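PDB 3SZP: transcriptional regulator, LysR family from Vibrio cholerae, which probably binds specific promoter DNA as a LysR-type transcription factor and activates virulence genes. Local coordinates for residues 1-13 / 35-48. Numbering follows the deposited sequence.
Sequences MKLDDLNLFRLVV and RIQALEDSLNLRLL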
loop_
_atom_site.group_PDB
_atom_site.type_symbol
_atom_site.label_atom_id
_atom_site.label_comp_id
_atom_site.label_asym_id
_atom_site.label_seq_id
_atom_site.Cartn_x
_atom_site.Cartn_y
_atom_site.Cartn_z
ATOM N N MET A 1 -30.348 -4.972 -4.110
ATOM C CA MET A 1 -29.179 -4.748 -4.955
ATOM C C MET A 1 -29.489 -3.768 -6.083
ATOM O O MET A 1 -30.376 -4.006 -6.893
ATOM C CB MET A 1 -28.671 -6.062 -5.556
ATOM C CG MET A 1 -27.245 -5.967 -6.113
ATOM S SD MET A 1 -27.014 -6.722 -7.742
ATOM C CE MET A 1 -28.034 -5.643 -8.746
ATOM N N LYS A 2 -28.735 -2.679 -6.136
ATOM C CA LYS A 2 -28.904 -1.679 -7.174
ATOM C C LYS A 2 -28.044 -1.970 -8.398
ATOM O O LYS A 2 -26.826 -2.103 -8.303
ATOM C CB LYS A 2 -28.600 -0.306 -6.598
ATOM C CG LYS A 2 -29.340 -0.076 -5.293
ATOM C CD LYS A 2 -29.711 1.380 -5.102
ATOM C CE LYS A 2 -30.361 1.613 -3.745
ATOM N NZ LYS A 2 -31.622 0.845 -3.609
ATOM N N LEU A 3 -28.688 -2.086 -9.550
ATOM C CA LEU A 3 -27.983 -2.351 -10.796
ATOM C C LEU A 3 -26.971 -1.241 -11.106
ATOM O O LEU A 3 -25.931 -1.489 -11.716
ATOM C CB LEU A 3 -28.987 -2.516 -11.938
ATOM C CG LEU A 3 -29.939 -3.713 -11.860
ATOM C CD1 LEU A 3 -31.018 -3.604 -12.905
ATOM C CD2 LEU A 3 -29.187 -5.002 -12.062
ATOM N N ASP A 4 -27.257 -0.017 -10.668
ATOM C CA ASP A 4 -26.319 1.087 -10.881
ATOM C C ASP A 4 -25.045 0.913 -10.064
ATOM O O ASP A 4 -23.962 1.290 -10.514
ATOM C CB ASP A 4 -26.964 2.443 -10.593
ATOM C CG ASP A 4 -27.865 2.895 -11.714
ATOM O OD1 ASP A 4 -27.446 2.771 -12.889
ATOM O OD2 ASP A 4 -28.995 3.358 -11.435
ATOM N N ASP A 5 -25.167 0.336 -8.870
ATOM C CA ASP A 5 -23.976 0.068 -8.055
ATOM C C ASP A 5 -23.152 -1.059 -8.680
ATOM O O ASP A 5 -21.918 -0.987 -8.741
ATOM C CB ASP A 5 -24.352 -0.256 -6.613
ATOM C CG ASP A 5 -24.983 0.933 -5.885
ATOM O OD1 ASP A 5 -24.873 2.084 -6.350
ATOM O OD2 ASP A 5 -25.584 0.725 -4.821
ATOM N N LEU A 6 -23.856 -2.083 -9.167
ATOM C CA LEU A 6 -23.237 -3.184 -9.904
ATOM C C LEU A 6 -22.532 -2.627 -11.136
ATOM O O LEU A 6 -21.397 -2.992 -11.435
ATOM C CB LEU A 6 -24.299 -4.206 -10.325
ATOM C CG LEU A 6 -23.785 -5.419 -11.097
ATOM C CD1 LEU A 6 -22.768 -6.208 -10.254
ATOM C CD2 LEU A 6 -24.935 -6.324 -11.515
ATOM N N ASN A 7 -23.211 -1.730 -11.843
ATOM C CA ASN A 7 -22.610 -1.070 -12.995
ATOM C C ASN A 7 -21.413 -0.242 -12.607
ATOM O O ASN A 7 -20.433 -0.184 -13.348
ATOM C CB ASN A 7 -23.601 -0.143 -13.697
ATOM C CG ASN A 7 -23.093 0.314 -15.049
ATOM O OD1 ASN A 7 -22.585 -0.491 -15.830
ATOM N ND2 ASN A 7 -23.216 1.606 -15.331
ATOM N N LEU A 8 -21.511 0.418 -11.456
ATOM C CA LEU A 8 -20.423 1.261 -10.966
ATOM C C LEU A 8 -19.225 0.377 -10.638
ATOM O O LEU A 8 -18.082 0.743 -10.895
ATOM C CB LEU A 8 -20.831 2.051 -9.718
ATOM C CG LEU A 8 -19.638 2.823 -9.106
ATOM C CD1 LEU A 8 -19.119 3.852 -10.117
ATOM C CD2 LEU A 8 -19.991 3.516 -7.785
ATOM N N PHE A 9 -19.506 -0.791 -10.070
ATOM C CA PHE A 9 -18.472 -1.777 -9.771
ATOM C C PHE A 9 -17.757 -2.172 -11.053
ATOM O O PHE A 9 -16.533 -2.170 -11.113
ATOM C CB PHE A 9 -19.097 -2.999 -9.096
ATOM C CG PHE A 9 -18.284 -4.262 -9.230
ATOM C CD1 PHE A 9 -17.105 -4.438 -8.503
ATOM C CD2 PHE A 9 -18.712 -5.288 -10.063
ATOM C CE1 PHE A 9 -16.370 -5.617 -8.611
ATOM C CE2 PHE A 9 -17.984 -6.481 -10.160
ATOM C CZ PHE A 9 -16.806 -6.637 -9.444
ATOM N N ARG A 10 -18.524 -2.484 -12.091
ATOM C CA ARG A 10 -17.934 -2.769 -13.390
ATOM C C ARG A 10 -16.994 -1.650 -13.863
ATOM O O ARG A 10 -15.901 -1.930 -14.359
ATOM C CB ARG A 10 -19.023 -3.005 -14.434
ATOM C CG ARG A 10 -18.487 -3.152 -15.857
ATOM C CD ARG A 10 -19.611 -3.287 -16.879
ATOM N NE ARG A 10 -20.383 -2.054 -17.048
ATOM C CZ ARG A 10 -20.198 -1.177 -18.037
ATOM N NH1 ARG A 10 -19.247 -1.371 -18.943
ATOM N NH2 ARG A 10 -20.959 -0.089 -18.115
ATOM N N LEU A 11 -17.415 -0.393 -13.712
ATOM C CA LEU A 11 -16.629 0.740 -14.202
ATOM C C LEU A 11 -15.348 0.898 -13.397
ATOM O O LEU A 11 -14.301 1.280 -13.930
ATOM C CB LEU A 11 -17.430 2.048 -14.140
ATOM C CG LEU A 11 -18.678 2.228 -15.003
ATOM C CD1 LEU A 11 -19.245 3.640 -14.823
ATOM C CD2 LEU A 11 -18.386 1.956 -16.470
ATOM N N VAL A 12 -15.447 0.633 -12.098
ATOM C CA VAL A 12 -14.281 0.697 -11.233
ATOM C C VAL A 12 -13.226 -0.308 -11.700
ATOM O O VAL A 12 -12.047 0.011 -11.761
ATOM C CB VAL A 12 -14.664 0.438 -9.769
ATOM C CG1 VAL A 12 -13.435 0.064 -8.950
ATOM C CG2 VAL A 12 -15.391 1.673 -9.173
ATOM N N VAL A 13 -13.665 -1.513 -12.043
ATOM C CA VAL A 13 -12.747 -2.546 -12.510
ATOM C C VAL A 13 -12.094 -2.128 -13.820
ATOM O O VAL A 13 -10.895 -2.290 -13.999
ATOM C CB VAL A 13 -13.466 -3.909 -12.707
ATOM C CG1 VAL A 13 -12.509 -4.941 -13.280
ATOM C CG2 VAL A 13 -14.045 -4.396 -11.399
ATOM N N ARG A 35 -20.984 3.422 -2.220
ATOM C CA ARG A 35 -21.882 2.692 -3.095
ATOM C C ARG A 35 -21.375 1.277 -3.350
ATOM O O ARG A 35 -22.171 0.354 -3.472
ATOM C CB ARG A 35 -22.163 3.470 -4.398
ATOM C CG ARG A 35 -23.057 4.715 -4.177
ATOM C CD ARG A 35 -23.349 5.463 -5.473
ATOM N NE ARG A 35 -23.791 4.534 -6.505
ATOM C CZ ARG A 35 -23.781 4.783 -7.812
ATOM N NH1 ARG A 35 -23.365 5.967 -8.266
ATOM N NH2 ARG A 35 -24.172 3.837 -8.662
ATOM N N ILE A 36 -20.059 1.097 -3.398
ATOM C CA ILE A 36 -19.511 -0.248 -3.499
ATOM C C ILE A 36 -19.791 -1.019 -2.209
ATOM O O ILE A 36 -20.138 -2.188 -2.246
ATOM C CB ILE A 36 -18.000 -0.238 -3.759
ATOM C CG1 ILE A 36 -17.694 0.431 -5.101
ATOM C CG2 ILE A 36 -17.462 -1.659 -3.751
ATOM C CD1 ILE A 36 -18.147 -0.398 -6.271
ATOM N N GLN A 37 -19.624 -0.355 -1.070
ATOM C CA GLN A 37 -19.971 -0.959 0.204
ATOM C C GLN A 37 -21.418 -1.423 0.214
ATOM O O GLN A 37 -21.716 -2.530 0.666
ATOM C CB GLN A 37 -19.774 0.017 1.358
ATOM C CG GLN A 37 -20.141 -0.603 2.707
ATOM C CD GLN A 37 -19.161 -1.694 3.128
ATOM O OE1 GLN A 37 -19.452 -2.891 3.035
ATOM N NE2 GLN A 37 -17.985 -1.279 3.586
ATOM N N ALA A 38 -22.312 -0.568 -0.277
ATOM C CA ALA A 38 -23.727 -0.881 -0.291
ATOM C C ALA A 38 -23.959 -2.097 -1.172
ATOM O O ALA A 38 -24.736 -2.965 -0.818
ATOM C CB ALA A 38 -24.554 0.309 -0.796
ATOM N N LEU A 39 -23.296 -2.148 -2.326
ATOM C CA LEU A 39 -23.423 -3.309 -3.202
ATOM C C LEU A 39 -23.020 -4.601 -2.451
ATOM O O LEU A 39 -23.775 -5.569 -2.410
ATOM C CB LEU A 39 -22.569 -3.121 -4.455
ATOM C CG LEU A 39 -22.444 -4.312 -5.414
ATOM C CD1 LEU A 39 -23.815 -4.734 -5.922
ATOM C CD2 LEU A 39 -21.509 -3.971 -6.588
ATOM N N GLU A 40 -21.841 -4.581 -1.837
ATOM C CA GLU A 40 -21.333 -5.716 -1.071
ATOM C C GLU A 40 -22.275 -6.125 0.064
ATOM O O GLU A 40 -22.545 -7.310 0.238
ATOM C CB GLU A 40 -19.908 -5.431 -0.556
ATOM C CG GLU A 40 -18.901 -5.257 -1.692
ATOM C CD GLU A 40 -17.468 -5.066 -1.214
ATOM O OE1 GLU A 40 -17.274 -4.607 -0.075
ATOM O OE2 GLU A 40 -16.529 -5.402 -1.974
ATOM N N ASP A 41 -22.771 -5.142 0.814
ATOM C CA ASP A 41 -23.770 -5.360 1.864
ATOM C C ASP A 41 -25.040 -6.009 1.322
ATOM O O ASP A 41 -25.633 -6.860 1.988
ATOM C CB ASP A 41 -24.139 -4.043 2.575
ATOM C CG ASP A 41 -23.050 -3.553 3.527
ATOM O OD1 ASP A 41 -22.177 -4.353 3.913
ATOM O OD2 ASP A 41 -23.068 -2.364 3.896
ATOM N N SER A 42 -25.459 -5.636 0.112
ATOM C CA SER A 42 -26.677 -6.241 -0.438
ATOM C C SER A 42 -26.462 -7.687 -0.887
ATOM O O SER A 42 -27.398 -8.480 -0.877
ATOM C CB SER A 42 -27.263 -5.410 -1.579
ATOM O OG SER A 42 -26.631 -5.713 -2.808
ATOM N N LEU A 43 -25.235 -8.026 -1.286
ATOM C CA LEU A 43 -24.913 -9.389 -1.728
ATOM C C LEU A 43 -24.368 -10.234 -0.584
ATOM O O LEU A 43 -24.219 -11.447 -0.717
ATOM C CB LEU A 43 -23.857 -9.349 -2.838
ATOM C CG LEU A 43 -24.185 -8.506 -4.076
ATOM C CD1 LEU A 43 -22.977 -8.387 -4.979
ATOM C CD2 LEU A 43 -25.352 -9.118 -4.838
ATOM N N ASN A 44 -24.039 -9.580 0.526
ATOM C CA ASN A 44 -23.262 -10.216 1.581
ATOM C C ASN A 44 -22.026 -10.869 1.008
ATOM O O ASN A 44 -21.699 -11.988 1.353
ATOM C CB ASN A 44 -24.111 -11.244 2.316
ATOM C CG ASN A 44 -25.184 -10.596 3.150
ATOM O OD1 ASN A 44 -24.946 -9.576 3.799
ATOM N ND2 ASN A 44 -26.378 -11.171 3.132
ATOM N N LEU A 45 -21.363 -10.162 0.102
ATOM C CA LEU A 45 -20.159 -10.659 -0.548
ATOM C C LEU A 45 -19.151 -9.547 -0.732
ATOM O O LEU A 45 -19.494 -8.473 -1.217
ATOM C CB LEU A 45 -20.479 -11.249 -1.918
ATOM C CG LEU A 45 -21.107 -12.638 -1.951
ATOM C CD1 LEU A 45 -21.517 -12.979 -3.382
ATOM C CD2 LEU A 45 -20.155 -13.676 -1.401
ATOM N N ARG A 46 -17.910 -9.809 -0.359
ATOM C CA ARG A 46 -16.818 -8.896 -0.653
ATOM C C ARG A 46 -16.453 -9.084 -2.119
ATOM O O ARG A 46 -16.207 -10.196 -2.567
ATOM C CB ARG A 46 -15.619 -9.203 0.252
ATOM C CG ARG A 46 -14.450 -8.224 0.185
ATOM C CD ARG A 46 -13.396 -8.623 1.232
ATOM N NE ARG A 46 -12.176 -7.834 1.135
ATOM C CZ ARG A 46 -12.008 -6.618 1.665
ATOM N NH1 ARG A 46 -12.991 -6.027 2.346
ATOM N NH2 ARG A 46 -10.844 -5.987 1.515
ATOM N N LEU A 47 -16.424 -7.991 -2.864
ATOM C CA LEU A 47 -16.145 -8.044 -4.304
ATOM C C LEU A 47 -14.741 -7.572 -4.676
ATOM O O LEU A 47 -14.181 -8.036 -5.659
ATOM C CB LEU A 47 -17.167 -7.221 -5.096
ATOM C CG LEU A 47 -18.601 -7.742 -5.063
ATOM C CD1 LEU A 47 -19.484 -6.798 -5.840
ATOM C CD2 LEU A 47 -18.697 -9.163 -5.630
ATOM N N LEU A 48 -14.198 -6.631 -3.907
ATOM C CA LEU A 48 -12.937 -5.970 -4.230
ATOM C C LEU A 48 -12.034 -5.943 -3.027
ATOM O O LEU A 48 -12.492 -5.784 -1.898
ATOM C CB LEU A 48 -13.171 -4.507 -4.609
ATOM C CG LEU A 48 -13.936 -4.180 -5.883
ATOM C CD1 LEU A 48 -14.242 -2.687 -5.957
ATOM C CD2 LEU A 48 -13.115 -4.622 -7.086
#
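Arg35 reaches across to helix 3-13 and grips Asp5 side-on, NE and NH2 both converging on one carboxylate oxygen. The bond from Arg35 NE to Asp5 OD1 is 2.7 Å with an N-H...O angle of 157°, and OD1 lies almost in the guanidinium plane. The bond from Arg35 NH2 to Asp5 OD1, at 3.0 Å, uses the anti lone pair of OD1 and is more bent. The two planar groups are nevertheless turned 44° against each other. A bend at chi3 brings the guanidinium round, and Leu8 CD2 sits 4.0 Å above the centre of its plane, so an apolar branch backs the salt bridge.

Further along, Leu39 CD2 meets Phe9 CB at 3.6 Å, the two side chains crossing nearly perpendicularly, while Leu39 CD1 packs beside Met1 CG. The Phe9 ring takes Leu47 CD1 over one face in a CH-pi contact, 4.2 Å from the centroid and almost along the ring normal. Leu48 CD2 lies at the ring's edge, 3.7 Å from Phe9 CE1. Leu57 of strand 54-57 also touches Phe9. The axes of segments 3-13 and 35-43 approach to 9.1 Å, crossing at -118°. This core joins helix 3-15 to helix 29-43 and the wing strand 48-51, as in the winged helix-turn-helix domain of LysR-type regulators.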